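Local coordinates for protein Bse634I restriction endonuclease (Geobacillus stearothermophilus, PDB 1KNV) that probably cuts double-stranded DNA at a specific sequence, as a type II restriction endonuclease of the PDDEXK nuclease clan, and is assembled here as a tetramer, at residues Ile115-Thr120 and Met225-Pro230; Glu122-Leu127 and Lys217-His222. All blocks are in the same frame, centred on the assembly; numbering follows the deposited sequence. Where two conformers were deposited one is given.

Contact 1 of 2, residues Ile115-Thr120 and Met225-Pro230; sequences IFDNET and MRYWNP
The N-terminal cap of helix 118-131 meets the C-terminal end of helix 203-227, where the phenol of Y227 runs up to T120 and E119. Y227 OH donates to T120 OG1 at 2.7 Å, approaching so that the two side chains cross at about a right angle. T120 OG1 in turn donates to D117 OD2, 2.8 Å away, on the syn side and 19° out of the carboxylate plane. The same oxygen accepts T120 N at 3.1 Å, nearly in line with its C-O bond, so D117 serves as N-cap and two bonds from one residue grip OD2. T120 OG1 lies anti to the carbonyl carbon and beside the backbone N (chi1 -62°), which brings the hydroxyl to both the cap and the tyrosine. E119 flanks the phenol: its CG lies 3.2 Å from Y227 OH, and its CD is 3.7 Å from Y227 CE2. The E119 carboxylate stands at the ring edge, OE1 in the ring plane, the two planes 79° apart. W188 stacks on the tyrosine ring, and K123 makes a cation-pi contact with it. Just beyond, W228 of this helix end packs on L127 of the second subunit. The arrangement is a side-chain N-cap whose hydrogen bonds run on to a tyrosine from the end of another helix.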
loop_
_atom_site.group_PDB
_atom_site.type_symbol
_atom_site.label_atom_id
_atom_site.label_comp_id
_atom_site.label_asym_id
_atom_site.label_seq_id
_atom_site.Cartn_x
_atom_site.Cartn_y
_atom_site.Cartn_z
ATOM N N ILE B 115 2.898 26.622 7.484
ATOM C CA ILE B 115 1.518 27.081 7.643
ATOM C C ILE B 115 0.697 25.981 8.308
ATOM O O ILE B 115 -0.388 26.222 8.831
ATOM C CB ILE B 115 0.842 27.468 6.292
ATOM C CG1 ILE B 115 0.619 26.233 5.417
ATOM C CG2 ILE B 115 1.701 28.498 5.561
ATOM C CD1 ILE B 115 -0.291 26.514 4.225
ATOM N N PHE B 116 1.235 24.768 8.292
ATOM C CA PHE B 116 0.569 23.626 8.894
ATOM C C PHE B 116 0.533 23.708 10.412
ATOM O O PHE B 116 1.430 24.284 11.029
ATOM C CB PHE B 116 1.290 22.347 8.488
ATOM C CG PHE B 116 1.013 21.916 7.083
ATOM C CD1 PHE B 116 1.953 21.162 6.379
ATOM C CD2 PHE B 116 -0.205 22.218 6.480
ATOM C CE1 PHE B 116 1.685 20.706 5.088
ATOM C CE2 PHE B 116 -0.490 21.775 5.200
ATOM C CZ PHE B 116 0.460 21.013 4.497
ATOM N N ASP B 117 -0.506 23.129 11.011
ATOM C CA ASP B 117 -0.611 23.119 12.460
ATOM C C ASP B 117 0.458 22.198 13.038
ATOM O O ASP B 117 1.128 21.445 12.319
ATOM C CB ASP B 117 -2.024 22.694 12.913
ATOM C CG ASP B 117 -2.486 21.363 12.322
ATOM O OD1 ASP B 117 -3.712 21.129 12.309
ATOM O OD2 ASP B 117 -1.662 20.535 11.889
ATOM N N ASN B 118 0.631 22.264 14.344
ATOM C CA ASN B 118 1.633 21.454 15.008
ATOM C C ASN B 118 1.500 19.941 14.780
ATOM O O ASN B 118 2.490 19.255 14.524
ATOM C CB ASN B 118 1.603 21.763 16.505
ATOM C CG ASN B 118 2.586 20.937 17.278
ATOM O OD1 ASN B 118 3.803 21.023 17.063
ATOM N ND2 ASN B 118 2.068 20.114 18.186
ATOM N N GLU B 119 0.282 19.423 14.879
ATOM C CA GLU B 119 0.049 17.996 14.704
ATOM C C GLU B 119 0.576 17.486 13.365
ATOM O O GLU B 119 1.224 16.441 13.300
ATOM C CB GLU B 119 -1.448 17.705 14.834
ATOM C CG GLU B 119 -1.862 16.290 14.491
ATOM C CD GLU B 119 -3.353 16.061 14.683
ATOM O OE1 GLU B 119 -4.157 16.973 14.383
ATOM O OE2 GLU B 119 -3.732 14.956 15.118
ATOM N N THR B 120 0.298 18.230 12.300
ATOM C CA THR B 120 0.747 17.861 10.967
ATOM C C THR B 120 2.267 17.971 10.806
ATOM O O THR B 120 2.895 17.069 10.257
ATOM C CB THR B 120 0.052 18.732 9.912
ATOM O OG1 THR B 120 -1.365 18.496 9.968
ATOM C CG2 THR B 120 0.591 18.410 8.519
ATOM N N MET B 225 -2.406 8.825 4.463
ATOM C CA MET B 225 -2.247 7.526 5.122
ATOM C C MET B 225 -2.059 7.690 6.632
ATOM O O MET B 225 -2.564 6.885 7.419
ATOM C CB MET B 225 -1.078 6.732 4.510
ATOM C CG MET B 225 -1.429 6.081 3.164
ATOM S SD MET B 225 -0.334 4.728 2.636
ATOM C CE MET B 225 -0.880 4.468 0.940
ATOM N N ARG B 226 -1.319 8.720 7.038
ATOM C CA ARG B 226 -1.133 9.005 8.453
ATOM C C ARG B 226 -2.443 9.330 9.166
ATOM O O ARG B 226 -2.712 8.808 10.251
ATOM C CB ARG B 226 -0.154 10.160 8.634
ATOM C CG ARG B 226 1.243 9.877 8.088
ATOM C CD ARG B 226 1.959 8.748 8.838
ATOM N NE ARG B 226 2.386 9.123 10.188
ATOM C CZ ARG B 226 3.452 9.870 10.481
ATOM N NH1 ARG B 226 4.238 10.349 9.525
ATOM N NH2 ARG B 226 3.745 10.129 11.743
ATOM N N TYR B 227 -3.252 10.190 8.552
ATOM C CA TYR B 227 -4.526 10.612 9.125
ATOM C C TYR B 227 -5.694 9.725 8.724
ATOM O O TYR B 227 -6.809 9.904 9.207
ATOM C CB TYR B 227 -4.861 12.040 8.690
ATOM C CG TYR B 227 -4.100 13.142 9.396
ATOM C CD1 TYR B 227 -3.017 13.770 8.788
ATOM C CD2 TYR B 227 -4.488 13.577 10.666
ATOM C CE1 TYR B 227 -2.345 14.802 9.425
ATOM C CE2 TYR B 227 -3.819 14.609 11.307
ATOM C CZ TYR B 227 -2.752 15.217 10.683
ATOM O OH TYR B 227 -2.101 16.248 11.315
ATOM N N TRP B 228 -5.440 8.784 7.827
ATOM C CA TRP B 228 -6.471 7.883 7.350
ATOM C C TRP B 228 -7.695 8.648 6.852
ATOM O O TRP B 228 -8.810 8.443 7.318
ATOM C CB TRP B 228 -6.869 6.904 8.447
ATOM C CG TRP B 228 -7.543 5.716 7.894
ATOM C CD1 TRP B 228 -8.883 5.460 7.877
ATOM C CD2 TRP B 228 -6.918 4.640 7.193
ATOM N NE1 TRP B 228 -9.134 4.287 7.203
ATOM C CE2 TRP B 228 -7.942 3.764 6.772
ATOM C CE3 TRP B 228 -5.588 4.334 6.876
ATOM C CZ2 TRP B 228 -7.679 2.597 6.052
ATOM C CZ3 TRP B 228 -5.324 3.172 6.159
ATOM C CH2 TRP B 228 -6.367 2.318 5.756
ATOM N N ASN B 229 -7.468 9.538 5.895
ATOM C CA ASN B 229 -8.531 10.340 5.304
ATOM C C ASN B 229 -8.411 10.126 3.805
ATOM O O ASN B 229 -7.636 10.803 3.138
ATOM C CB ASN B 229 -8.323 11.817 5.621
ATOM C CG ASN B 229 -9.516 12.664 5.245
ATOM O OD1 ASN B 229 -10.441 12.197 4.584
ATOM N ND2 ASN B 229 -9.503 13.918 5.667
ATOM N N PRO B 230 -9.172 9.173 3.255
ATOM C CA PRO B 230 -9.080 8.926 1.816
ATOM C C PRO B 230 -9.675 10.023 0.944
ATOM O O PRO B 230 -9.323 10.160 -0.225
ATOM C CB PRO B 230 -9.818 7.599 1.654
ATOM C CG PRO B 230 -10.873 7.676 2.712
ATOM C CD PRO B 230 -10.125 8.243 3.894
#

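Contact 2 of 2, residues Glu122-Leu127 and Lys217-His222; sequences EKLHQL and KSLFAH
L219 is the first residue of 217-222 to reach across, its CD1 methyl meeting the CD2 methyl of L124 at 3.8 Å. The two leucine side chains cross at about a right angle, and one methyl of each makes the contact. One turn on, H222 sends its imidazole toward helix 118-131, with CG anti to the backbone N (chi1 174°), and meets L127 coming from the opposite direction. L127 CD2 sits over the middle of one ring face, 3.5 Å from the H222 centroid and only 5° off the normal, a CH-pi contact. The other methyl, L127 CD1, lies above the same face but shifted outward past the rim, 3.8 Å from H222 NE2. H222 ND1 is buried here without a hydrogen-bonding partner in the model. Replacing the imidazole by an alanine methyl is likely to leave the L127 methyls without the ring face they rest on, and W228 of the second subunit without its edge-to-face partner. The contact is side-chain packing between two helices, leucine on leucine and leucine over imidazole: L124 also touches L223 one turn further along helix 203-227, L219 leans on L140 in a loop, and K217, earlier in the segment, makes salt bridges to D272 and E268, close to strand 273-276.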
loop_
_atom_site.group_PDB
_atom_site.type_symbol
_atom_site.label_atom_id
_atom_site.label_comp_id
_atom_site.label_asym_id
_atom_site.label_seq_id
_atom_site.Cartn_x
_atom_site.Cartn_y
_atom_site.Cartn_z
ATOM N N GLU B 122 4.591 17.722 13.079
ATOM C CA GLU B 122 5.250 16.668 13.841
ATOM C C GLU B 122 5.276 15.366 13.017
ATOM O O GLU B 122 6.266 14.632 13.032
ATOM C CB GLU B 122 4.510 16.445 15.166
ATOM C CG GLU B 122 5.179 17.075 16.378
ATOM C CD GLU B 122 4.213 17.306 17.540
ATOM O OE1 GLU B 122 3.310 16.461 17.767
ATOM O OE2 GLU B 122 4.371 18.337 18.238
ATOM N N LYS B 123 4.194 15.080 12.297
ATOM C CA LYS B 123 4.152 13.867 11.487
ATOM C C LYS B 123 5.189 13.936 10.371
ATOM O O LYS B 123 5.832 12.944 10.045
ATOM C CB LYS B 123 2.758 13.652 10.892
ATOM C CG LYS B 123 1.647 13.466 11.927
ATOM C CD LYS B 123 0.418 12.852 11.292
ATOM C CE LYS B 123 -0.767 12.911 12.221
ATOM N NZ LYS B 123 -0.418 12.348 13.536
ATOM N N LEU B 124 5.355 15.113 9.787
ATOM C CA LEU B 124 6.319 15.282 8.721
ATOM C C LEU B 124 7.731 15.246 9.296
ATOM O O LEU B 124 8.653 14.740 8.658
ATOM C CB LEU B 124 6.074 16.604 7.990
ATOM C CG LEU B 124 4.723 16.730 7.276
ATOM C CD1 LEU B 124 4.618 18.086 6.602
ATOM C CD2 LEU B 124 4.575 15.615 6.251
ATOM N N HIS B 125 7.905 15.789 10.498
ATOM C CA HIS B 125 9.220 15.790 11.133
ATOM C C HIS B 125 9.596 14.376 11.508
ATOM O O HIS B 125 10.757 13.988 11.437
ATOM C CB HIS B 125 9.219 16.679 12.371
ATOM C CG HIS B 125 9.208 18.138 12.046
ATOM N ND1 HIS B 125 8.511 19.065 12.792
ATOM C CD2 HIS B 125 9.804 18.827 11.045
ATOM C CE1 HIS B 125 8.676 20.266 12.260
ATOM N NE2 HIS B 125 9.456 20.148 11.198
ATOM N N GLN B 126 8.604 13.597 11.900
ATOM C CA GLN B 126 8.859 12.220 12.251
ATOM C C GLN B 126 9.273 11.465 10.967
ATOM O O GLN B 126 10.173 10.614 10.997
ATOM C CB GLN B 126 7.599 11.643 12.884
ATOM C CG GLN B 126 7.703 10.227 13.345
ATOM C CD GLN B 126 7.558 9.259 12.201
ATOM O OE1 GLN B 126 6.859 9.544 11.226
ATOM N NE2 GLN B 126 8.198 8.096 12.317
ATOM N N LEU B 127 8.635 11.790 9.839
ATOM C CA LEU B 127 8.960 11.159 8.556
ATOM C C LEU B 127 10.406 11.487 8.174
ATOM O O LEU B 127 11.175 10.605 7.804
ATOM C CB LEU B 127 8.001 11.644 7.457
ATOM C CG LEU B 127 8.287 11.288 5.988
ATOM C CD1 LEU B 127 8.434 9.788 5.814
ATOM C CD2 LEU B 127 7.157 11.803 5.115
ATOM N N LYS B 217 2.492 16.318 -4.138
ATOM C CA LYS B 217 1.396 15.359 -4.116
ATOM C C LYS B 217 1.733 14.098 -3.316
ATOM O O LYS B 217 0.879 13.561 -2.611
ATOM C CB LYS B 217 0.981 14.969 -5.535
ATOM C CG LYS B 217 0.145 16.011 -6.239
ATOM C CD LYS B 217 -0.447 15.419 -7.506
ATOM C CE LYS B 217 -1.495 16.330 -8.072
ATOM N NZ LYS B 217 -2.290 15.632 -9.110
ATOM N N SER B 218 2.961 13.610 -3.427
ATOM C CA SER B 218 3.319 12.420 -2.678
ATOM C C SER B 218 3.346 12.749 -1.182
ATOM O O SER B 218 2.976 11.918 -0.343
ATOM C CB SER B 218 4.671 11.880 -3.145
ATOM O OG SER B 218 5.716 12.811 -2.931
ATOM N N LEU B 219 3.762 13.971 -0.852
ATOM C CA LEU B 219 3.815 14.403 0.540
ATOM C C LEU B 219 2.402 14.361 1.117
ATOM O O LEU B 219 2.186 13.894 2.242
ATOM C CB LEU B 219 4.362 15.829 0.643
ATOM C CG LEU B 219 4.578 16.402 2.050
ATOM C CD1 LEU B 219 5.779 15.725 2.695
ATOM C CD2 LEU B 219 4.819 17.908 1.975
ATOM N N PHE B 220 1.446 14.850 0.332
ATOM C CA PHE B 220 0.045 14.885 0.739
ATOM C C PHE B 220 -0.509 13.466 0.839
ATOM O O PHE B 220 -1.290 13.156 1.734
ATOM C CB PHE B 220 -0.775 15.691 -0.278
ATOM C CG PHE B 220 -2.140 16.102 0.219
ATOM C CD1 PHE B 220 -2.291 17.202 1.061
ATOM C CD2 PHE B 220 -3.282 15.402 -0.175
ATOM C CE1 PHE B 220 -3.559 17.600 1.498
ATOM C CE2 PHE B 220 -4.548 15.793 0.259
ATOM C CZ PHE B 220 -4.689 16.893 1.094
ATOM N N ALA B 221 -0.087 12.604 -0.079
ATOM C CA ALA B 221 -0.545 11.218 -0.101
ATOM C C ALA B 221 -0.048 10.538 1.187
ATOM O O ALA B 221 -0.731 9.683 1.758
ATOM C CB ALA B 221 0.013 10.507 -1.319
ATOM N N HIS B 222 1.150 10.911 1.630
ATOM C CA HIS B 222 1.703 10.357 2.856
ATOM C C HIS B 222 0.819 10.815 4.015
ATOM O O HIS B 222 0.467 10.027 4.885
ATOM C CB HIS B 222 3.143 10.843 3.078
ATOM C CG HIS B 222 3.723 10.423 4.394
ATOM N ND1 HIS B 222 3.587 11.168 5.545
ATOM C CD2 HIS B 222 4.402 9.301 4.753
ATOM C CE1 HIS B 222 4.154 10.529 6.559
ATOM N NE2 HIS B 222 4.653 9.393 6.097
#

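In the fold
Contacts 1 and 2 are two points on one helix pair, with centres about 8 Å apart, both between helix 118-131 and helix 203-227. Along the chain contact 2 is nested within the loop closed by contact 1, and strands 147-151 and 191-198 of the mixed sheet lie in that loop. The two contacts touch: R226 NH1 reaches K123 O, probably as a hydrogen bond, and F116 packs on L124. The polar contact at the start of helix 118-131 gives way, a turn further on, to leucine and histidine packing. Both contacts lie away from the calcium-binding residues of the protein and border the second subunit, where R226 and W228 meet residues of these same helices, so the pair forms part of a subunit interface in the tetramer.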